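Local coordinates for bumblebee peptidoglycan recognition protein SA (Bombus, PDB 5XZ4) that probably recognises bacterial peptidoglycan in bee innate immunity, binding Dap-type in preference to Lys-type peptidoglycan through an amidase-like fold, at residues Tyr33-His38 / Ala93-Tyr98. Sequence-based numbering, arbitrary orientation.
Sequences YVIIHH and AHTIGY. With SO4 (sulfate ion), chain C.
H37 and T95 make the one direct hydrogen bond between the strand and the loop: NE2 of H37 lies 2.8 Å from OG1 of T95, almost straight at 175°, with the hydroxyl at the ring edge and in its plane. The same OG1 is gripped again, 2.7 Å from ND1 of H94 and in the plane of that ring, so one threonine hydroxyl bridges two imidazoles. OG1 sits anti to the carbonyl carbon of T95 (chi1 -46°), which turns it toward the strand. H37 ND1 is bonded to S154 OG, which helps fix the turn of the ring. A leucine in place of H37 would probably leave T95 OG1 to H94 and S154 OG without its imidazole partner. H37 probably matches a zinc-binding histidine of amidase PGRPs; A146 and S154 beside it are consistent with a recognition protein lacking the metal.

Among apolar contacts, I35 meets T95 tip to tip, its CG2 4.0 Å from CG2 of T95, while its CD1 reaches CD2 of Y98 at 4.2 Å.

The aromatic pair is T-shaped: the edge of Y98 points at the face of Y33, planes at 90°, with CE2 of Y98 4.0 Å above the centre of the Y33 ring. A water joins the two hydroxyls, and Y33 OH also bonds to the C-terminal P173 O.

On the loop's far side from the strand, G97 N and N99 N hold a sulfate, probably from crystallisation. Loop 93-98 leads into strand 102-107 and packs against strand 31-38, which runs between 102-107 and 141-145 in the mixed sheet.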
# COMPACT_ATOMS: atom_id res chain seq x y z
N TYR A 33 -4.86 -2.59 -11.45
CA TYR A 33 -3.61 -3.05 -10.80
C TYR A 33 -3.58 -2.76 -9.31
O TYR A 33 -4.11 -1.75 -8.86
CB TYR A 33 -2.36 -2.39 -11.43
CG TYR A 33 -2.10 -2.79 -12.86
CD1 TYR A 33 -1.35 -3.94 -13.15
CD2 TYR A 33 -2.58 -2.01 -13.91
CE1 TYR A 33 -1.14 -4.33 -14.49
CE2 TYR A 33 -2.35 -2.36 -15.24
CZ TYR A 33 -1.63 -3.52 -15.52
OH TYR A 33 -1.43 -3.87 -16.85
N VAL A 34 -2.92 -3.65 -8.58
CA VAL A 34 -2.46 -3.37 -7.21
C VAL A 34 -0.94 -3.49 -7.25
O VAL A 34 -0.42 -4.52 -7.72
CB VAL A 34 -3.08 -4.35 -6.20
CG1 VAL A 34 -2.45 -4.21 -4.81
CG2 VAL A 34 -4.58 -4.15 -6.09
N ILE A 35 -0.24 -2.48 -6.70
CA ILE A 35 1.23 -2.53 -6.63
C ILE A 35 1.62 -2.75 -5.17
O ILE A 35 1.20 -2.00 -4.27
CB ILE A 35 1.92 -1.24 -7.12
CG1 ILE A 35 1.30 -0.65 -8.37
CG2 ILE A 35 3.42 -1.46 -7.26
CD1 ILE A 35 1.40 -1.50 -9.61
N ILE A 36 2.43 -3.78 -4.92
CA ILE A 36 2.94 -4.09 -3.59
C ILE A 36 4.31 -3.45 -3.36
O ILE A 36 5.24 -3.59 -4.20
CB ILE A 36 3.00 -5.62 -3.33
CG1 ILE A 36 1.63 -6.29 -3.59
CG2 ILE A 36 3.52 -5.92 -1.91
CD1 ILE A 36 0.48 -5.80 -2.71
N HIS A 37 4.40 -2.70 -2.26
CA HIS A 37 5.64 -1.99 -1.87
C HIS A 37 6.05 -2.38 -0.46
O HIS A 37 5.21 -2.86 0.31
CB HIS A 37 5.40 -0.47 -1.85
CG HIS A 37 5.46 0.18 -3.20
ND1 HIS A 37 6.64 0.66 -3.73
CD2 HIS A 37 4.50 0.47 -4.10
CE1 HIS A 37 6.39 1.21 -4.91
NE2 HIS A 37 5.11 1.09 -5.17
N HIS A 38 7.31 -2.12 -0.11
CA HIS A 38 7.68 -1.97 1.31
C HIS A 38 8.08 -0.54 1.58
O HIS A 38 8.49 0.17 0.66
CB HIS A 38 8.74 -3.00 1.75
CG HIS A 38 10.13 -2.82 1.17
ND1 HIS A 38 11.19 -3.57 1.61
CD2 HIS A 38 10.62 -2.00 0.21
CE1 HIS A 38 12.29 -3.23 0.95
NE2 HIS A 38 11.96 -2.28 0.08
N ALA A 93 1.26 8.49 -5.37
CA ALA A 93 2.66 8.92 -5.57
C ALA A 93 3.54 7.81 -5.03
O ALA A 93 4.35 7.98 -4.10
CB ALA A 93 2.97 10.26 -4.90
N HIS A 94 3.33 6.61 -5.58
CA HIS A 94 4.04 5.41 -5.15
C HIS A 94 4.76 4.66 -6.30
O HIS A 94 5.77 4.00 -6.03
CB HIS A 94 3.10 4.45 -4.39
CG HIS A 94 1.79 4.18 -5.08
ND1 HIS A 94 1.66 3.27 -6.12
CD2 HIS A 94 0.55 4.70 -4.86
CE1 HIS A 94 0.40 3.27 -6.52
NE2 HIS A 94 -0.30 4.12 -5.79
N THR A 95 4.22 4.69 -7.52
CA THR A 95 4.72 3.83 -8.61
C THR A 95 4.65 4.62 -9.92
O THR A 95 3.58 4.69 -10.57
CB THR A 95 3.88 2.55 -8.73
OG1 THR A 95 3.66 1.97 -7.44
CG2 THR A 95 4.57 1.53 -9.64
N ILE A 96 5.78 5.20 -10.32
CA ILE A 96 5.85 6.00 -11.56
C ILE A 96 5.38 5.13 -12.74
O ILE A 96 5.76 3.96 -12.84
CB ILE A 96 7.26 6.63 -11.80
CG1 ILE A 96 7.52 7.70 -10.72
CG2 ILE A 96 7.38 7.22 -13.21
CD1 ILE A 96 8.91 8.34 -10.73
N GLY A 97 4.48 5.69 -13.54
CA GLY A 97 3.89 4.96 -14.67
C GLY A 97 2.60 4.23 -14.36
O GLY A 97 1.91 3.82 -15.28
N TYR A 98 2.28 4.06 -13.06
CA TYR A 98 1.11 3.30 -12.60
C TYR A 98 0.25 4.07 -11.60
O TYR A 98 -0.77 3.53 -11.15
CB TYR A 98 1.52 1.96 -11.99
CG TYR A 98 1.96 0.99 -13.06
CD1 TYR A 98 3.22 1.11 -13.68
CD2 TYR A 98 1.09 -0.02 -13.51
CE1 TYR A 98 3.61 0.25 -14.72
CE2 TYR A 98 1.47 -0.89 -14.55
CZ TYR A 98 2.73 -0.76 -15.13
OH TYR A 98 3.13 -1.61 -16.16
S SO4 C . 2.48 8.63 -13.18
O1 SO4 C . 2.39 9.41 -11.92
O2 SO4 C . 1.96 7.26 -13.04
O3 SO4 C . 1.75 9.31 -14.28
O4 SO4 C . 3.92 8.57 -13.57
O HOH W 1 1.08 -2.13 -17.81